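Local atomic coordinates of aspartate aminotransferase (Plasmodium falciparum, PDB entry 3K7Y), a protein that probably catalyses the reversible, pyridoxal-phosphate-dependent transfer of an amino group from L-aspartate to 2-oxoglutarate, giving oxaloacetate and L-glutamate. Residues F77-F86 with A258-K266; T322-E333 with W345-S356. All coordinates share one frame; numbering follows the deposited sequence.

Contact 1 lies in the cofactor-binding part of the fold, where helix 75-86 rests on strand 258-264 of the mixed sheet. Contact 2 lies on the other side of the chain's centre, where helix 304-335 holds the loop that leads into strand 355-357. Their centres are about 32 Å apart, and their nearest atoms are still about 13 Å apart, so the two do not touch. The bound pyridoxal phosphate relates them. G259 of contact 1 is about 6 Å from the bound pyridoxal phosphate. The side chain of F355 in contact 2 is about 6 Å from the bound pyridoxal phosphate too. F355 is also about 4 Å from the side chains of N185 and Y216, both cofactor-binding residues.

Contact 1 (F77-F86 with A258-K266); sequences FSTLTQNLIF and AGALHIVCK
Helix 77-86 crosses strand 258-264 steeply, with T81 over A260 and Q82 over H262. The axes of the two pieces come within 10.0 Å, and their directions differ by 76°. A260 and H262 point toward the helix from the strand, while L261 and I263 between and beyond them point away from it. H262 gives the largest share of the strand's surface in the contact. Its imidazole meets T81, Q82 and I85 from the helix. I85 CD1 sits over one face, 3.6 Å from the ring centroid, in a CH-pi contact that is offset toward the rim. CG1 of I85 stands between the backbone N and the carbonyl carbon (chi1 62°), and from there CD1 reaches the ring. T81 CG2 meets the same ring in its plane, at the edge formed by CE1 and NE2. Q82 CB approaches H262 CE1 obliquely, at 3.8 Å. On one flank, T81 CG2 and F77 both rest on A260. The F77 ring turns its edge to the strand, and its CE2 lies 4.0 Å from A260 CB. Beyond H262, the F86 ring meets V264, with F86 CZ 3.8 Å from V264 CG2. The contact is buried and largely apolar. T100 and V243, on the neighbouring strands 98-104 and 241-246, also touch H262. This is a helix laid across the mixed sheet of the large, cofactor-binding domain of a class I (fold type I) aminotransferase; strand 258-264 runs against both of its neighbours in that sheet.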
# COMPACT_ATOMS: atom_id res chain seq x y z
N PHE A 77 0.61 -6.64 -16.78
CA PHE A 77 1.49 -5.86 -15.91
C PHE A 77 2.87 -6.51 -15.81
O PHE A 77 3.88 -5.87 -16.06
CB PHE A 77 0.90 -5.71 -14.50
CG PHE A 77 1.58 -4.65 -13.67
CD1 PHE A 77 1.03 -3.39 -13.56
CD2 PHE A 77 2.77 -4.92 -13.01
CE1 PHE A 77 1.65 -2.39 -12.81
CE2 PHE A 77 3.40 -3.94 -12.26
CZ PHE A 77 2.84 -2.68 -12.16
N SER A 78 2.90 -7.79 -15.47
CA SER A 78 4.17 -8.45 -15.26
C SER A 78 4.97 -8.75 -16.54
O SER A 78 6.14 -9.11 -16.44
CB SER A 78 4.03 -9.68 -14.35
OG SER A 78 3.68 -10.84 -15.08
N THR A 79 4.36 -8.61 -17.72
CA THR A 79 5.14 -8.75 -18.97
C THR A 79 5.45 -7.41 -19.59
O THR A 79 6.58 -7.17 -19.97
CB THR A 79 4.53 -9.71 -20.07
OG1 THR A 79 3.26 -9.23 -20.51
CG2 THR A 79 4.42 -11.18 -19.58
N LEU A 80 4.43 -6.56 -19.69
CA LEU A 80 4.61 -5.20 -20.22
C LEU A 80 5.70 -4.46 -19.47
O LEU A 80 6.59 -3.87 -20.07
CB LEU A 80 3.31 -4.42 -20.12
CG LEU A 80 2.30 -4.66 -21.23
CD1 LEU A 80 0.94 -4.21 -20.76
CD2 LEU A 80 2.70 -3.94 -22.51
N THR A 81 5.63 -4.52 -18.14
CA THR A 81 6.53 -3.85 -17.22
C THR A 81 7.97 -4.32 -17.39
O THR A 81 8.87 -3.51 -17.57
CB THR A 81 6.03 -4.05 -15.77
OG1 THR A 81 5.03 -3.07 -15.48
CG2 THR A 81 7.13 -3.92 -14.76
N GLN A 82 8.17 -5.63 -17.37
CA GLN A 82 9.52 -6.16 -17.41
C GLN A 82 10.19 -5.97 -18.77
O GLN A 82 11.41 -6.02 -18.86
CB GLN A 82 9.59 -7.60 -16.91
CG GLN A 82 8.63 -8.52 -17.57
CD GLN A 82 8.81 -9.96 -17.13
OE1 GLN A 82 9.40 -10.23 -16.08
NE2 GLN A 82 8.28 -10.90 -17.93
N ASN A 83 9.40 -5.72 -19.81
CA ASN A 83 9.97 -5.30 -21.08
C ASN A 83 10.90 -4.10 -20.85
O ASN A 83 12.04 -4.08 -21.33
CB ASN A 83 8.88 -4.94 -22.10
CG ASN A 83 9.44 -4.70 -23.50
OD1 ASN A 83 9.35 -5.56 -24.36
ND2 ASN A 83 10.02 -3.51 -23.72
N LEU A 84 10.42 -3.13 -20.08
CA LEU A 84 11.14 -1.89 -19.88
C LEU A 84 12.52 -2.10 -19.28
O LEU A 84 13.45 -1.40 -19.65
CB LEU A 84 10.33 -0.90 -19.04
CG LEU A 84 8.97 -0.49 -19.61
CD1 LEU A 84 8.31 0.55 -18.72
CD2 LEU A 84 9.12 0.04 -21.01
N ILE A 85 12.67 -3.06 -18.38
CA ILE A 85 13.98 -3.26 -17.78
C ILE A 85 14.86 -4.24 -18.53
O ILE A 85 16.05 -4.01 -18.64
CB ILE A 85 13.96 -3.56 -16.25
CG1 ILE A 85 13.21 -4.85 -15.95
CG2 ILE A 85 13.41 -2.35 -15.45
CD1 ILE A 85 11.70 -4.74 -15.84
N PHE A 86 14.28 -5.31 -19.05
CA PHE A 86 15.07 -6.35 -19.72
C PHE A 86 15.03 -6.20 -21.24
O PHE A 86 15.66 -6.97 -21.95
CB PHE A 86 14.60 -7.76 -19.32
CG PHE A 86 14.78 -8.09 -17.83
CD1 PHE A 86 15.96 -8.68 -17.36
CD2 PHE A 86 13.76 -7.85 -16.92
CE1 PHE A 86 16.11 -9.00 -16.01
CE2 PHE A 86 13.91 -8.16 -15.57
CZ PHE A 86 15.09 -8.74 -15.12
N ALA A 258 2.79 3.96 -8.27
CA ALA A 258 3.04 2.85 -9.21
C ALA A 258 4.48 2.30 -9.09
O ALA A 258 5.46 3.06 -9.29
CB ALA A 258 2.72 3.26 -10.64
N GLY A 259 4.60 1.01 -8.76
CA GLY A 259 5.91 0.36 -8.69
C GLY A 259 5.89 -1.14 -8.95
O GLY A 259 4.83 -1.78 -8.87
N ALA A 260 7.05 -1.72 -9.23
CA ALA A 260 7.16 -3.15 -9.45
C ALA A 260 8.39 -3.75 -8.77
O ALA A 260 9.32 -3.03 -8.44
CB ALA A 260 7.17 -3.43 -10.92
N LEU A 261 8.39 -5.07 -8.56
CA LEU A 261 9.52 -5.82 -8.00
C LEU A 261 9.86 -6.99 -8.92
O LEU A 261 9.01 -7.86 -9.14
CB LEU A 261 9.14 -6.39 -6.63
CG LEU A 261 10.13 -6.61 -5.46
CD1 LEU A 261 9.70 -7.78 -4.55
CD2 LEU A 261 11.59 -6.78 -5.90
N HIS A 262 11.08 -7.04 -9.45
CA HIS A 262 11.49 -8.16 -10.29
C HIS A 262 12.55 -9.01 -9.63
O HIS A 262 13.59 -8.49 -9.20
CB HIS A 262 11.98 -7.67 -11.64
CG HIS A 262 11.03 -6.74 -12.33
ND1 HIS A 262 9.91 -7.18 -13.00
CD2 HIS A 262 11.01 -5.39 -12.41
CE1 HIS A 262 9.25 -6.14 -13.47
NE2 HIS A 262 9.90 -5.04 -13.13
N ILE A 263 12.29 -10.31 -9.53
CA ILE A 263 13.28 -11.26 -9.01
C ILE A 263 13.57 -12.33 -10.05
O ILE A 263 12.65 -12.97 -10.56
CB ILE A 263 12.84 -11.92 -7.68
CG1 ILE A 263 12.66 -10.86 -6.59
CG2 ILE A 263 13.86 -12.98 -7.23
CD1 ILE A 263 12.02 -11.37 -5.35
N VAL A 264 14.85 -12.51 -10.35
CA VAL A 264 15.29 -13.43 -11.39
C VAL A 264 15.51 -14.81 -10.78
O VAL A 264 16.26 -14.95 -9.82
CB VAL A 264 16.56 -12.89 -12.13
CG1 VAL A 264 17.24 -13.98 -12.94
CG2 VAL A 264 16.20 -11.71 -13.04
N CYS A 265 14.85 -15.81 -11.34
CA CYS A 265 14.84 -17.17 -10.78
C CYS A 265 15.52 -18.23 -11.66
O CYS A 265 15.45 -18.17 -12.89
CB CYS A 265 13.41 -17.61 -10.46
SG CYS A 265 12.54 -16.52 -9.32
N LYS A 266 16.15 -19.22 -11.02
CA LYS A 266 16.82 -20.33 -11.71
C LYS A 266 15.93 -21.07 -12.73
O LYS A 266 16.30 -21.20 -13.90
CB LYS A 266 17.40 -21.31 -10.68
CG LYS A 266 18.65 -20.78 -9.94
CD LYS A 266 18.88 -21.46 -8.57
CE LYS A 266 18.56 -22.99 -8.54
NZ LYS A 266 19.33 -23.83 -9.52

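Contact 2 (T322-E333 with W345-S356); sequences TNNRILFFNKLE and WNVYKKQRGLFS. With ACT (acetate ion), chain C.
The F329 ring has F328 CD2 over one face and Y348 CB over the other. Y348 CB is modelled too close to the ring, so its exact place is doubtful. S356 OG is at the edge of F329, in plane. The F329 and Y348 rings are nearly parallel, at 14°, but displaced, with centroids 5.2 Å apart and little of one ring over the other. L332 CD1 covers a face of the W345 indole in a CH-pi contact, 3.8 Å from the centroid of the six-membered ring. F329 CD1 approaches the same indole obliquely. The guanidinium of R325 has Q351 O and R352 CA over one face, and the carbonyls of G353 and F355 near its plane. R325 NH2 donates to both, at 2.8 Å to G353 O and 2.8 Å to F355 O. Each time the nitrogen stands above the carbonyl plane. A bend at chi3 (-76°) turns the guanidinium toward these oxygens. R325 NE adds a weak bond to S356 OG. One arginine of helix 304-335 thus clasps the end of the loop and the start of strand 355-357, part of the small domain of this class I aminotransferase. F355, at the start of the strand, also makes a cation-pi contact with R380. T322 CG2 packs on R352 CD at 3.5 Å. Midway along the helix, K349 runs past F329 in the opposite direction. K349 NZ weakly bonds N346 OD1 and OXT of an acetate, probably from the crystallisation liquor.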
# COMPACT_ATOMS: atom_id res chain seq x y z
N THR A 322 18.85 18.00 -18.53
CA THR A 322 20.31 18.08 -18.58
C THR A 322 20.75 19.43 -19.17
O THR A 322 21.82 19.93 -18.83
CB THR A 322 21.02 16.86 -19.23
OG1 THR A 322 21.10 17.04 -20.63
CG2 THR A 322 20.31 15.56 -18.93
N ASN A 323 19.90 20.02 -20.01
CA ASN A 323 20.12 21.38 -20.56
C ASN A 323 20.03 22.46 -19.48
O ASN A 323 20.95 23.25 -19.30
CB ASN A 323 19.15 21.70 -21.72
CG ASN A 323 19.40 20.86 -22.98
OD1 ASN A 323 20.32 20.03 -23.02
ND2 ASN A 323 18.58 21.07 -24.01
N ASN A 324 18.90 22.47 -18.78
CA ASN A 324 18.70 23.30 -17.59
C ASN A 324 19.89 23.27 -16.58
O ASN A 324 20.25 24.29 -16.01
CB ASN A 324 17.42 22.84 -16.89
CG ASN A 324 16.58 23.99 -16.37
OD1 ASN A 324 16.65 25.12 -16.89
ND2 ASN A 324 15.74 23.72 -15.36
N ARG A 325 20.48 22.09 -16.36
CA ARG A 325 21.68 21.91 -15.53
C ARG A 325 22.92 22.59 -16.12
O ARG A 325 23.68 23.26 -15.41
CB ARG A 325 21.97 20.42 -15.31
CG ARG A 325 23.19 20.12 -14.44
CD ARG A 325 23.61 18.67 -14.53
NE ARG A 325 22.74 17.77 -13.78
CZ ARG A 325 21.65 17.18 -14.28
NH1 ARG A 325 21.29 17.39 -15.55
NH2 ARG A 325 20.92 16.37 -13.53
N ILE A 326 23.14 22.40 -17.42
CA ILE A 326 24.21 23.11 -18.13
C ILE A 326 24.07 24.63 -17.95
O ILE A 326 24.97 25.27 -17.43
CB ILE A 326 24.30 22.68 -19.62
CG1 ILE A 326 25.04 21.35 -19.72
CG2 ILE A 326 24.97 23.74 -20.50
CD1 ILE A 326 24.64 20.56 -20.91
N LEU A 327 22.91 25.17 -18.34
CA LEU A 327 22.62 26.59 -18.19
C LEU A 327 22.96 27.07 -16.78
O LEU A 327 23.66 28.07 -16.60
CB LEU A 327 21.13 26.87 -18.44
CG LEU A 327 20.62 28.32 -18.57
CD1 LEU A 327 19.13 28.34 -18.34
CD2 LEU A 327 21.25 29.29 -17.62
N PHE A 328 22.47 26.33 -15.80
CA PHE A 328 22.57 26.72 -14.41
C PHE A 328 24.01 27.05 -13.94
O PHE A 328 24.26 28.14 -13.44
CB PHE A 328 21.90 25.66 -13.51
CG PHE A 328 22.02 25.94 -12.04
CD1 PHE A 328 21.44 27.07 -11.49
CD2 PHE A 328 22.73 25.08 -11.22
CE1 PHE A 328 21.56 27.34 -10.12
CE2 PHE A 328 22.85 25.34 -9.85
CZ PHE A 328 22.27 26.48 -9.30
N PHE A 329 24.94 26.12 -14.13
CA PHE A 329 26.33 26.34 -13.69
C PHE A 329 27.00 27.41 -14.50
O PHE A 329 27.98 28.02 -14.06
CB PHE A 329 27.14 25.04 -13.71
CG PHE A 329 26.61 23.99 -12.79
CD1 PHE A 329 26.83 24.08 -11.42
CD2 PHE A 329 25.86 22.94 -13.28
CE1 PHE A 329 26.32 23.14 -10.55
CE2 PHE A 329 25.34 21.98 -12.42
CZ PHE A 329 25.57 22.09 -11.05
N ASN A 330 26.48 27.66 -15.70
CA ASN A 330 26.99 28.74 -16.52
C ASN A 330 26.63 30.13 -15.97
O ASN A 330 27.37 31.10 -16.16
CB ASN A 330 26.56 28.57 -17.97
CG ASN A 330 27.38 27.52 -18.70
OD1 ASN A 330 26.90 26.93 -19.67
ND2 ASN A 330 28.61 27.29 -18.25
N LYS A 331 25.49 30.22 -15.29
CA LYS A 331 25.12 31.46 -14.64
C LYS A 331 25.94 31.66 -13.36
O LYS A 331 26.16 32.80 -12.93
CB LYS A 331 23.62 31.52 -14.36
CG LYS A 331 22.76 31.70 -15.62
CD LYS A 331 22.54 33.17 -15.99
CE LYS A 331 21.76 33.29 -17.30
NZ LYS A 331 21.56 34.71 -17.70
N LEU A 332 26.40 30.56 -12.79
CA LEU A 332 27.22 30.58 -11.58
C LEU A 332 28.67 30.86 -11.91
O LEU A 332 29.39 31.43 -11.09
CB LEU A 332 27.13 29.25 -10.82
CG LEU A 332 25.89 28.89 -10.00
CD1 LEU A 332 26.07 27.52 -9.40
CD2 LEU A 332 25.66 29.90 -8.90
N GLU A 333 29.11 30.44 -13.10
CA GLU A 333 30.46 30.79 -13.54
C GLU A 333 30.52 32.30 -13.72
O GLU A 333 31.56 32.91 -13.46
CB GLU A 333 30.83 30.09 -14.85
CG GLU A 333 30.21 30.74 -16.09
CD GLU A 333 31.17 30.85 -17.28
OE1 GLU A 333 31.55 29.78 -17.83
OE2 GLU A 333 31.53 32.00 -17.67
N TRP A 345 32.88 25.37 -11.68
CA TRP A 345 31.51 24.90 -11.78
C TRP A 345 31.29 23.94 -12.94
O TRP A 345 30.20 23.39 -13.09
CB TRP A 345 30.54 26.07 -11.91
CG TRP A 345 30.54 26.99 -10.74
CD1 TRP A 345 31.09 28.24 -10.67
CD2 TRP A 345 29.95 26.74 -9.44
NE1 TRP A 345 30.89 28.78 -9.42
CE2 TRP A 345 30.20 27.88 -8.65
CE3 TRP A 345 29.25 25.65 -8.88
CZ2 TRP A 345 29.76 27.98 -7.32
CZ3 TRP A 345 28.82 25.75 -7.56
CH2 TRP A 345 29.08 26.91 -6.79
N ASN A 346 32.33 23.71 -13.75
CA ASN A 346 32.21 22.85 -14.93
C ASN A 346 32.04 21.35 -14.59
O ASN A 346 31.54 20.57 -15.40
CB ASN A 346 33.42 23.05 -15.84
CG ASN A 346 33.04 23.28 -17.29
OD1 ASN A 346 32.95 24.42 -17.74
ND2 ASN A 346 32.80 22.21 -18.03
N VAL A 347 32.43 20.98 -13.37
CA VAL A 347 32.49 19.59 -12.98
C VAL A 347 31.14 19.04 -12.52
O VAL A 347 31.01 17.85 -12.21
CB VAL A 347 33.52 19.37 -11.87
CG1 VAL A 347 33.98 17.91 -11.89
CG2 VAL A 347 34.70 20.31 -12.03
N TYR A 348 30.12 19.89 -12.49
CA TYR A 348 28.82 19.46 -12.03
C TYR A 348 27.87 19.28 -13.20
O TYR A 348 26.69 18.96 -13.00
CB TYR A 348 28.22 20.48 -11.08
CG TYR A 348 29.04 20.80 -9.86
CD1 TYR A 348 28.90 20.07 -8.70
CD2 TYR A 348 29.92 21.86 -9.87
CE1 TYR A 348 29.64 20.36 -7.59
CE2 TYR A 348 30.68 22.16 -8.75
CZ TYR A 348 30.53 21.40 -7.61
OH TYR A 348 31.27 21.71 -6.49
N LYS A 349 28.37 19.51 -14.41
CA LYS A 349 27.56 19.33 -15.62
C LYS A 349 27.56 17.87 -16.08
O LYS A 349 26.56 17.40 -16.61
CB LYS A 349 28.04 20.25 -16.74
CG LYS A 349 27.99 21.74 -16.42
CD LYS A 349 29.07 22.45 -17.23
CE LYS A 349 28.87 23.96 -17.26
NZ LYS A 349 30.12 24.69 -17.65
N LYS A 350 28.67 17.16 -15.87
CA LYS A 350 28.76 15.70 -16.05
C LYS A 350 27.51 15.02 -15.49
O LYS A 350 26.94 14.11 -16.10
CB LYS A 350 29.99 15.12 -15.33
CG LYS A 350 31.37 15.54 -15.86
CD LYS A 350 31.82 16.91 -15.32
CE LYS A 350 32.72 17.66 -16.33
NZ LYS A 350 34.19 17.39 -16.18
N GLN A 351 27.09 15.48 -14.30
CA GLN A 351 25.96 14.92 -13.55
C GLN A 351 24.67 14.71 -14.36
O GLN A 351 24.45 15.38 -15.38
CB GLN A 351 25.68 15.79 -12.32
CG GLN A 351 26.64 15.53 -11.20
CD GLN A 351 26.47 16.45 -10.02
OE1 GLN A 351 25.72 17.44 -10.06
NE2 GLN A 351 27.17 16.14 -8.94
N ARG A 352 23.82 13.79 -13.90
CA ARG A 352 22.63 13.42 -14.63
C ARG A 352 21.55 12.92 -13.72
O ARG A 352 21.83 12.28 -12.72
CB ARG A 352 22.96 12.34 -15.65
CG ARG A 352 22.45 12.67 -17.02
CD ARG A 352 23.07 13.96 -17.48
NE ARG A 352 23.66 13.86 -18.80
CZ ARG A 352 24.52 14.75 -19.27
NH1 ARG A 352 25.01 14.61 -20.49
NH2 ARG A 352 24.88 15.79 -18.54
N GLY A 353 20.31 13.18 -14.10
CA GLY A 353 19.14 12.78 -13.33
C GLY A 353 18.29 14.00 -13.03
O GLY A 353 18.43 15.05 -13.67
N LEU A 354 17.44 13.87 -12.02
CA LEU A 354 16.52 14.93 -11.62
C LEU A 354 17.24 16.02 -10.82
O LEU A 354 16.77 17.17 -10.74
CB LEU A 354 15.42 14.30 -10.78
CG LEU A 354 13.94 14.57 -11.06
CD1 LEU A 354 13.15 13.33 -10.74
CD2 LEU A 354 13.39 15.76 -10.27
N PHE A 355 18.38 15.66 -10.20
CA PHE A 355 19.12 16.59 -9.35
C PHE A 355 20.54 16.93 -9.82
O PHE A 355 21.07 16.31 -10.74
CB PHE A 355 19.26 16.05 -7.91
CG PHE A 355 18.03 15.41 -7.36
CD1 PHE A 355 16.98 16.18 -6.91
CD2 PHE A 355 17.94 14.03 -7.27
CE1 PHE A 355 15.84 15.57 -6.40
CE2 PHE A 355 16.82 13.42 -6.77
CZ PHE A 355 15.77 14.18 -6.33
N SER A 356 21.13 17.92 -9.17
CA SER A 356 22.58 18.04 -9.14
C SER A 356 23.01 17.93 -7.68
O SER A 356 22.19 18.14 -6.79
CB SER A 356 23.04 19.36 -9.76
OG SER A 356 23.22 19.22 -11.16
C ACT C . 29.57 24.59 -20.88
O ACT C . 30.53 25.38 -21.05
OXT ACT C . 28.57 25.04 -20.29
CH3 ACT C . 29.63 23.16 -21.37